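Local structure of dnab-like replicative helicase (Bacillus phage SPP1, 3BH0) at residues I187-L192 with L227-R232; V71-R76 with I259-Y264; T49-G54 with K90-N95. The protein is a DnaB-family replicative helicase, present here as its ATPase domain, which probably couples ATP hydrolysis to 5'-3' unwinding of double-stranded DNA during phage replication. One frame throughout, in Å; residues are numbered along the deposited sequence.

Contact 1: I187-L192 with L227-R232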
loop_
_atom_site.group_PDB
_atom_site.type_symbol
_atom_site.label_atom_id
_atom_site.label_comp_id
_atom_site.label_asym_id
_atom_site.label_seq_id
_atom_site.Cartn_x
_atom_site.Cartn_y
_atom_site.Cartn_z
ATOM N N ILE A 187 0.039 -1.210 6.331
ATOM C CA ILE A 187 -0.233 -2.345 7.194
ATOM C C ILE A 187 -0.283 -3.672 6.416
ATOM O O ILE A 187 -1.243 -3.929 5.673
ATOM C CB ILE A 187 -1.470 -2.085 8.068
ATOM C CG1 ILE A 187 -1.308 -0.709 8.744
ATOM C CG2 ILE A 187 -1.672 -3.228 9.093
ATOM C CD1 ILE A 187 -2.538 -0.118 9.312
ATOM N N ASP A 188 0.763 -4.503 6.560
ATOM C CA ASP A 188 0.721 -5.829 5.916
ATOM C C ASP A 188 -0.308 -6.684 6.567
ATOM O O ASP A 188 -0.091 -7.495 7.471
ATOM C CB ASP A 188 2.037 -6.577 5.717
ATOM C CG ASP A 188 1.877 -7.803 4.754
ATOM O OD1 ASP A 188 0.729 -8.154 4.344
ATOM O OD2 ASP A 188 2.904 -8.430 4.417
ATOM N N TYR A 189 -1.460 -6.376 6.014
ATOM C CA TYR A 189 -2.736 -6.993 6.100
ATOM C C TYR A 189 -3.528 -6.869 7.368
ATOM O O TYR A 189 -3.108 -7.263 8.452
ATOM C CB TYR A 189 -2.900 -8.196 5.144
ATOM C CG TYR A 189 -3.209 -9.562 5.658
ATOM C CD1 TYR A 189 -4.524 -9.939 5.916
ATOM C CD2 TYR A 189 -2.206 -10.528 5.750
ATOM C CE1 TYR A 189 -4.826 -11.223 6.331
ATOM C CE2 TYR A 189 -2.501 -11.826 6.155
ATOM C CZ TYR A 189 -3.806 -12.159 6.443
ATOM O OH TYR A 189 -4.091 -13.427 6.861
ATOM N N LEU A 190 -4.663 -6.214 7.146
ATOM C CA LEU A 190 -5.540 -5.665 8.133
ATOM C C LEU A 190 -6.168 -6.715 9.028
ATOM O O LEU A 190 -6.323 -6.482 10.218
ATOM C CB LEU A 190 -6.624 -4.838 7.421
ATOM C CG LEU A 190 -7.798 -4.200 8.180
ATOM C CD1 LEU A 190 -8.135 -2.877 7.519
ATOM C CD2 LEU A 190 -9.030 -5.108 8.231
ATOM N N GLN A 191 -6.500 -7.864 8.453
ATOM C CA GLN A 191 -7.291 -8.883 9.142
ATOM C C GLN A 191 -6.456 -9.695 10.121
ATOM O O GLN A 191 -6.964 -10.624 10.756
ATOM C CB GLN A 191 -7.987 -9.815 8.141
ATOM C CG GLN A 191 -9.142 -9.168 7.371
ATOM C CD GLN A 191 -8.695 -8.394 6.121
ATOM O OE1 GLN A 191 -7.514 -8.375 5.755
ATOM N NE2 GLN A 191 -9.658 -7.760 5.458
ATOM N N LEU A 192 -5.184 -9.325 10.222
ATOM C CA LEU A 192 -4.244 -9.872 11.181
ATOM C C LEU A 192 -4.123 -8.983 12.432
ATOM O O LEU A 192 -3.555 -9.400 13.451
ATOM C CB LEU A 192 -2.857 -10.010 10.513
ATOM C CG LEU A 192 -2.244 -11.400 10.283
ATOM C CD1 LEU A 192 -3.260 -12.367 9.711
ATOM C CD2 LEU A 192 -0.995 -11.347 9.405
ATOM N N LEU A 227 -3.432 -3.288 3.483
ATOM C CA LEU A 227 -3.611 -4.476 2.672
ATOM C C LEU A 227 -4.735 -5.312 3.282
ATOM O O LEU A 227 -4.882 -5.378 4.502
ATOM C CB LEU A 227 -2.303 -5.286 2.599
ATOM C CG LEU A 227 -1.311 -4.935 1.491
ATOM C CD1 LEU A 227 -0.896 -3.479 1.568
ATOM C CD2 LEU A 227 -0.078 -5.829 1.522
ATOM N N SER A 228 -5.511 -5.956 2.416
ATOM C CA SER A 228 -6.673 -6.708 2.829
ATOM C C SER A 228 -6.860 -7.926 1.947
ATOM O O SER A 228 -6.672 -7.876 0.726
ATOM C CB SER A 228 -7.927 -5.832 2.774
ATOM O OG SER A 228 -9.094 -6.621 2.923
ATOM N N GLN A 229 -7.249 -9.022 2.577
ATOM C CA GLN A 229 -7.529 -10.249 1.868
ATOM C C GLN A 229 -8.910 -10.106 1.263
ATOM O O GLN A 229 -9.584 -9.108 1.503
ATOM C CB GLN A 229 -7.433 -11.446 2.827
ATOM C CG GLN A 229 -8.568 -11.593 3.860
ATOM C CD GLN A 229 -8.190 -12.551 5.026
ATOM O OE1 GLN A 229 -7.228 -13.305 4.939
ATOM N NE2 GLN A 229 -8.949 -12.502 6.105
ATOM N N LEU A 230 -9.315 -11.076 0.450
ATOM C CA LEU A 230 -10.662 -11.093 -0.142
ATOM C C LEU A 230 -11.255 -12.478 -0.028
ATOM O O LEU A 230 -10.519 -13.460 0.144
ATOM C CB LEU A 230 -10.651 -10.652 -1.615
ATOM C CG LEU A 230 -10.531 -9.150 -1.850
ATOM C CD1 LEU A 230 -10.137 -8.867 -3.274
ATOM C CD2 LEU A 230 -11.814 -8.446 -1.505
ATOM N N SER A 231 -12.581 -12.538 -0.123
ATOM C CA SER A 231 -13.352 -13.785 -0.067
ATOM C C SER A 231 -12.896 -14.793 -1.133
ATOM O O SER A 231 -12.615 -14.413 -2.278
ATOM C CB SER A 231 -14.835 -13.456 -0.264
ATOM O OG SER A 231 -15.633 -14.621 -0.171
ATOM N N ARG A 232 -12.829 -16.074 -0.774
ATOM C CA ARG A 232 -12.411 -17.097 -1.749
ATOM C C ARG A 232 -13.509 -17.380 -2.764
ATOM O O ARG A 232 -13.323 -18.125 -3.720
ATOM C CB ARG A 232 -11.888 -18.371 -1.072
ATOM C CG ARG A 232 -12.911 -19.224 -0.312
ATOM C CD ARG A 232 -12.210 -20.416 0.406
ATOM N NE ARG A 232 -10.886 -20.728 -0.170
ATOM C CZ ARG A 232 -10.333 -21.944 -0.239
ATOM N NH1 ARG A 232 -10.974 -23.009 0.220
ATOM N NH2 ARG A 232 -9.123 -22.101 -0.772
#
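Ile187 O accepts the backbone N-H of Leu227 at 3.2 Å, a rung between parallel strands 183-188 and 223-228. Asp188, at the centre of an inverse gamma turn, lays its carboxylate atom OD1 against methyl CD2 of Leu227, a contact of 3.7 Å. Tyr189 then brings its CA within 3.1 Å of Leu227 O in a C-H...O contact, while its ring passes the Gln229 amide with the planes 50° apart, Tyr189 CE1 being 3.5 Å from Gln229 OE1. Leu190 N also reaches Leu227 O, at 2.8 Å, so one carbonyl oxygen takes both an N-H and a C-H. This pairing belongs to the beta-alpha-beta unit in which helix 202-220 connects these two neighbouring parallel strands of the P-loop NTPase sheet; Leu190 packs on Ile206 and Leu213 of that helix. Gln191 bends at chi2 (85°), which turns its amide back over segment 227-232. Gln191 NE2 donates to Ser228 OG at 2.8 Å, a bond close to the amide plane, and Gln191 OE1 receives Gln229 N at 3.3 Å from 44° above the carbonyl plane. Ser228 OG passes its own hydrogen to Gln229 O.

Contact 2: V71-R76 with I259-Y264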
loop_
_atom_site.group_PDB
_atom_site.type_symbol
_atom_site.label_atom_id
_atom_site.label_comp_id
_atom_site.label_asym_id
_atom_site.label_seq_id
_atom_site.Cartn_x
_atom_site.Cartn_y
_atom_site.Cartn_z
ATOM N N VAL A 71 -6.479 4.237 2.494
ATOM C CA VAL A 71 -6.491 3.448 1.274
ATOM C C VAL A 71 -6.286 1.965 1.525
ATOM O O VAL A 71 -5.494 1.543 2.366
ATOM C CB VAL A 71 -5.607 4.052 0.116
ATOM C CG1 VAL A 71 -4.764 5.185 0.598
ATOM C CG2 VAL A 71 -4.766 3.012 -0.589
ATOM N N LEU A 72 -7.081 1.196 0.798
ATOM C CA LEU A 72 -7.139 -0.239 0.899
ATOM C C LEU A 72 -6.609 -0.882 -0.392
ATOM O O LEU A 72 -6.989 -0.504 -1.489
ATOM C CB LEU A 72 -8.589 -0.648 1.162
ATOM C CG LEU A 72 -8.793 -1.990 1.835
ATOM C CD1 LEU A 72 -8.450 -1.875 3.334
ATOM C CD2 LEU A 72 -10.221 -2.444 1.630
ATOM N N ILE A 73 -5.688 -1.824 -0.229
ATOM C CA ILE A 73 -5.173 -2.631 -1.325
ATOM C C ILE A 73 -5.608 -4.046 -1.005
ATOM O O ILE A 73 -5.039 -4.702 -0.132
ATOM C CB ILE A 73 -3.623 -2.556 -1.465
ATOM C CG1 ILE A 73 -3.176 -1.118 -1.749
ATOM C CG2 ILE A 73 -3.158 -3.451 -2.596
ATOM C CD1 ILE A 73 -1.694 -0.895 -1.635
ATOM N N ALA A 74 -6.644 -4.482 -1.699
ATOM C CA ALA A 74 -7.183 -5.807 -1.512
ATOM C C ALA A 74 -7.007 -6.705 -2.753
ATOM O O ALA A 74 -7.119 -6.270 -3.896
ATOM C CB ALA A 74 -8.635 -5.726 -1.086
ATOM N N ALA A 75 -6.696 -7.967 -2.517
ATOM C CA ALA A 75 -6.514 -8.913 -3.619
ATOM C C ALA A 75 -6.532 -10.315 -3.075
ATOM O O ALA A 75 -6.175 -10.544 -1.929
ATOM C CB ALA A 75 -5.191 -8.658 -4.353
ATOM N N ARG A 76 -6.953 -11.242 -3.926
ATOM C CA ARG A 76 -6.778 -12.664 -3.708
ATOM C C ARG A 76 -5.277 -13.009 -3.661
ATOM O O ARG A 76 -4.438 -12.181 -4.044
ATOM C CB ARG A 76 -7.509 -13.435 -4.804
ATOM C CG ARG A 76 -9.025 -13.282 -4.763
ATOM C CD ARG A 76 -9.638 -14.022 -3.573
ATOM N NE ARG A 76 -9.236 -15.420 -3.546
ATOM C CZ ARG A 76 -9.021 -16.135 -2.442
ATOM N NH1 ARG A 76 -9.172 -15.606 -1.228
ATOM N NH2 ARG A 76 -8.622 -17.396 -2.559
ATOM N N ILE A 259 -10.027 5.268 -0.776
ATOM C CA ILE A 259 -9.541 4.591 -1.963
ATOM C C ILE A 259 -9.450 3.080 -1.727
ATOM O O ILE A 259 -8.925 2.621 -0.713
ATOM C CB ILE A 259 -8.193 5.172 -2.436
ATOM C CG1 ILE A 259 -8.325 6.689 -2.639
ATOM C CG2 ILE A 259 -7.753 4.486 -3.738
ATOM C CD1 ILE A 259 -7.029 7.450 -2.909
ATOM N N ILE A 260 -9.987 2.324 -2.667
ATOM C CA ILE A 260 -9.864 0.884 -2.653
ATOM C C ILE A 260 -9.298 0.433 -3.984
ATOM O O ILE A 260 -9.937 0.547 -5.031
ATOM C CB ILE A 260 -11.212 0.189 -2.374
ATOM C CG1 ILE A 260 -11.763 0.632 -1.012
ATOM C CG2 ILE A 260 -11.064 -1.350 -2.486
ATOM C CD1 ILE A 260 -13.179 0.115 -0.681
ATOM N N GLU A 261 -8.078 -0.071 -3.942
ATOM C CA GLU A 261 -7.487 -0.626 -5.135
ATOM C C GLU A 261 -7.402 -2.150 -5.065
ATOM O O GLU A 261 -6.763 -2.708 -4.185
ATOM C CB GLU A 261 -6.155 0.053 -5.467
ATOM C CG GLU A 261 -5.364 0.513 -4.286
ATOM C CD GLU A 261 -4.351 1.592 -4.622
ATOM O OE1 GLU A 261 -4.757 2.751 -4.740
ATOM O OE2 GLU A 261 -3.144 1.298 -4.719
ATOM N N PHE A 262 -8.125 -2.805 -5.970
ATOM C CA PHE A 262 -8.037 -4.242 -6.165
ATOM C C PHE A 262 -6.927 -4.557 -7.161
ATOM O O PHE A 262 -6.667 -3.779 -8.081
ATOM C CB PHE A 262 -9.351 -4.800 -6.713
ATOM C CG PHE A 262 -10.514 -4.724 -5.758
ATOM C CD1 PHE A 262 -10.376 -5.081 -4.428
ATOM C CD2 PHE A 262 -11.768 -4.351 -6.218
ATOM C CE1 PHE A 262 -11.474 -5.031 -3.556
ATOM C CE2 PHE A 262 -12.876 -4.311 -5.364
ATOM C CZ PHE A 262 -12.725 -4.647 -4.030
ATOM N N LEU A 263 -6.272 -5.691 -6.954
ATOM C CA LEU A 263 -5.316 -6.232 -7.907
ATOM C C LEU A 263 -5.871 -7.509 -8.520
ATOM O O LEU A 263 -6.450 -8.349 -7.837
ATOM C CB LEU A 263 -3.968 -6.513 -7.240
ATOM C CG LEU A 263 -2.898 -5.425 -7.048
ATOM C CD1 LEU A 263 -3.382 -3.984 -7.172
ATOM C CD2 LEU A 263 -2.271 -5.619 -5.703
ATOM N N TYR A 264 -5.697 -7.640 -9.824
ATOM C CA TYR A 264 -6.106 -8.820 -10.548
ATOM C C TYR A 264 -5.040 -9.109 -11.572
ATOM O O TYR A 264 -4.638 -8.223 -12.325
ATOM C CB TYR A 264 -7.447 -8.559 -11.220
ATOM C CG TYR A 264 -7.952 -9.673 -12.094
ATOM C CD1 TYR A 264 -8.544 -10.803 -11.539
ATOM C CD2 TYR A 264 -7.864 -9.585 -13.478
ATOM C CE1 TYR A 264 -9.026 -11.821 -12.343
ATOM C CE2 TYR A 264 -8.336 -10.595 -14.291
ATOM C CZ TYR A 264 -8.915 -11.709 -13.725
ATOM O OH TYR A 264 -9.390 -12.716 -14.528
HETATM O O HOH W 1 -7.886 -10.263 -6.519
#
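Ile73 places CG1 beside its backbone N (chi1 -61°), and Glu261, with chi1 at 32°, off the usual staggered values, and its chain extended beyond CG, runs alongside it in the same direction, Ile73 CG1 to Glu261 CG 3.7 Å. The Glu261 carboxylate lies beside this apolar branch, with OE2 near Ile73 CG1; OE1 is hydrogen-bonded to Tyr65 OH, which gives the buried acid a polar partner. On the other face of the sheet, Phe262 turns its ring toward Ala74, whose CB is 3.8 Å from Phe262 CD1 and whose carbonyl O lies at the ring edge, in its plane. Ile260 CG2 packs on one face of that ring, offset toward the rim. The backbones are parallel, their axes 4.6 Å apart at closest approach, and in register from Val71 opposite Ile259 to Ala74 opposite Phe262. Four N-H...O bonds join them, from Leu72 N to Ile259 O (2.8 Å) through to Leu263 N to Ala74 O (3.2 Å). Strand 70-74 is central in the sheet, and Ala75 opens a stretch that fits a Walker A P-loop, consistent with this helicase family; its O also accepts a hydrogen bond from Lys81 NZ. Where direct pairing stops, a water takes the N-H of Arg76 at 2.9 Å and donates to Leu263 O at 2.7 Å. Leu263 CD2 also reaches Ile73 CG2, 3.9 Å away, beside Phe84 of helix 81-93.

Contact 3: T49-G54 with K90-N95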
loop_
_atom_site.group_PDB
_atom_site.type_symbol
_atom_site.label_atom_id
_atom_site.label_comp_id
_atom_site.label_asym_id
_atom_site.label_seq_id
_atom_site.Cartn_x
_atom_site.Cartn_y
_atom_site.Cartn_z
ATOM N N THR A 49 -0.411 16.439 -6.335
ATOM C CA THR A 49 -0.491 17.162 -5.087
ATOM C C THR A 49 0.043 16.278 -3.969
ATOM O O THR A 49 1.082 16.573 -3.379
ATOM C CB THR A 49 -1.952 17.562 -4.788
ATOM O OG1 THR A 49 -2.430 18.402 -5.841
ATOM C CG2 THR A 49 -2.067 18.301 -3.458
ATOM N N GLY A 50 -0.660 15.178 -3.709
ATOM C CA GLY A 50 -0.332 14.296 -2.595
ATOM C C GLY A 50 0.854 13.369 -2.802
ATOM O O GLY A 50 1.662 13.553 -3.709
ATOM N N VAL A 51 0.950 12.378 -1.924
ATOM C CA VAL A 51 2.020 11.402 -1.948
ATOM C C VAL A 51 1.805 10.488 -3.141
ATOM O O VAL A 51 0.720 9.913 -3.297
ATOM C CB VAL A 51 2.014 10.532 -0.672
ATOM C CG1 VAL A 51 3.252 9.668 -0.624
ATOM C CG2 VAL A 51 1.910 11.389 0.581
ATOM N N PRO A 52 2.837 10.342 -3.990
ATOM C CA PRO A 52 2.687 9.466 -5.155
ATOM C C PRO A 52 2.850 7.976 -4.801
ATOM O O PRO A 52 3.717 7.609 -3.996
ATOM C CB PRO A 52 3.823 9.921 -6.078
ATOM C CG PRO A 52 4.892 10.419 -5.139
ATOM C CD PRO A 52 4.183 10.955 -3.920
ATOM N N SER A 53 2.006 7.139 -5.396
ATOM C CA SER A 53 2.221 5.691 -5.435
ATOM C C SER A 53 3.443 5.374 -6.296
ATOM O O SER A 53 4.135 4.391 -6.051
ATOM C CB SER A 53 1.012 5.018 -6.050
ATOM O OG SER A 53 0.814 5.496 -7.365
ATOM N N GLY A 54 3.692 6.223 -7.299
ATOM C CA GLY A 54 4.801 6.064 -8.231
ATOM C C GLY A 54 4.339 5.392 -9.514
ATOM O O GLY A 54 5.122 5.176 -10.443
ATOM N N LYS A 90 8.630 2.058 -1.542
ATOM C CA LYS A 90 9.937 2.554 -1.931
ATOM C C LYS A 90 9.808 3.798 -2.792
ATOM O O LYS A 90 10.618 4.713 -2.668
ATOM C CB LYS A 90 10.737 1.461 -2.639
ATOM C CG LYS A 90 12.265 1.627 -2.529
ATOM C CD LYS A 90 12.838 2.130 -3.832
ATOM C CE LYS A 90 14.320 2.453 -3.717
ATOM N NZ LYS A 90 14.844 2.728 -5.106
ATOM N N ASN A 91 8.785 3.822 -3.647
ATOM C CA ASN A 91 8.452 4.971 -4.482
ATOM C C ASN A 91 8.115 6.230 -3.690
ATOM O O ASN A 91 8.499 7.338 -4.070
ATOM C CB ASN A 91 7.264 4.630 -5.373
ATOM C CG ASN A 91 7.658 3.843 -6.587
ATOM O OD1 ASN A 91 8.843 3.680 -6.882
ATOM N ND2 ASN A 91 6.664 3.356 -7.317
ATOM N N MET A 92 7.373 6.047 -2.603
ATOM C CA MET A 92 7.065 7.131 -1.672
ATOM C C MET A 92 8.285 7.554 -0.881
ATOM O O MET A 92 8.464 8.740 -0.616
ATOM C CB MET A 92 5.984 6.700 -0.696
ATOM C CG MET A 92 4.674 6.406 -1.350
ATOM S SD MET A 92 3.576 5.656 -0.168
ATOM C CE MET A 92 2.256 5.259 -1.279
ATOM N N SER A 93 9.110 6.586 -0.489
ATOM C CA SER A 93 10.375 6.872 0.159
ATOM C C SER A 93 11.234 7.757 -0.731
ATOM O O SER A 93 11.941 8.632 -0.236
ATOM C CB SER A 93 11.118 5.585 0.484
ATOM O OG SER A 93 12.418 5.873 0.973
ATOM N N ASP A 94 11.152 7.536 -2.040
ATOM C CA ASP A 94 11.917 8.299 -3.026
ATOM C C ASP A 94 11.467 9.759 -3.194
ATOM O O ASP A 94 12.228 10.596 -3.670
ATOM C CB ASP A 94 11.891 7.588 -4.383
ATOM C CG ASP A 94 12.752 6.329 -4.414
ATOM O OD1 ASP A 94 13.435 6.006 -3.410
ATOM O OD2 ASP A 94 12.731 5.661 -5.467
ATOM N N ASN A 95 10.233 10.063 -2.818
ATOM C CA ASN A 95 9.783 11.452 -2.749
ATOM C C ASN A 95 10.267 12.093 -1.449
ATOM O O ASN A 95 9.970 13.246 -1.167
ATOM C CB ASN A 95 8.258 11.496 -2.794
ATOM C CG ASN A 95 7.731 12.432 -3.852
ATOM O OD1 ASN A 95 6.945 13.338 -3.555
ATOM N ND2 ASN A 95 8.136 12.207 -5.105
#
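The amide of Asn91 meets the loop at its edge: ND2 donates to Ser53 O at 3.0 Å, with the acceptor only 4° out of the amide plane and the N-H pointing at a carbonyl lone pair (N-H...O angle 158°). The same nitrogen lies 3.4 Å from Gly54 CA, a close approach made where the loop has no side chain. The second amide, that of Asn95, crosses the Pro52 ring obliquely; its OD1 is 3.7 Å from Pro52 CD, while ND2 approaches CG of that ring. These are van der Waals contacts, in contrast to the directed bond of Asn91. Met92, next to Asn91 in the helix, supplies the apolar part. Its CG stands beside the backbone N (chi1 -64°) and lies against Pro52 O at 3.1 Å; the chain is extended beyond it, which carries CE to within 4.2 Å of Ser53 CA. Val51 crosses this chain at about a right angle, and its CG1 touches Met92 CG at 3.6 Å. Ser53 directs its hydroxyl elsewhere, OG being hydrogen-bonded to Asp59 OD1, and Gly54 N bonds to the other oxygen of that carboxylate. The loop thus lies between the C-terminal part of helix 81-93 and helix 56-62: Pro52 packs on Asp59 and Ser53 on Leu58 of the latter, while Val51 and Met92 both rest on Ile184 of sheet strand 183-188.

Contacts 1 and 2 share one sheet, because strands 223-228 and 70-74 are neighbours in it: Ser228 N lies 2.9 Å from Ile73 O, and Leu230 O the same distance from Arg76 NH1, both probable hydrogen bonds. All touching residues of contact 2 are buried and its polar links are chiefly backbone rungs. Contact 1 is also largely buried, six of its eight touching residues being so and Gln229 exposed, but it adds glutamine and serine side-chain bonds. Contact 3 is only partly buried, joining a loop to a helix through one side-chain amide hydrogen bond and apolar packing. Its centre is about 18 Å from that of contact 2, yet helix 81-93 follows strand 70-74 in the chain.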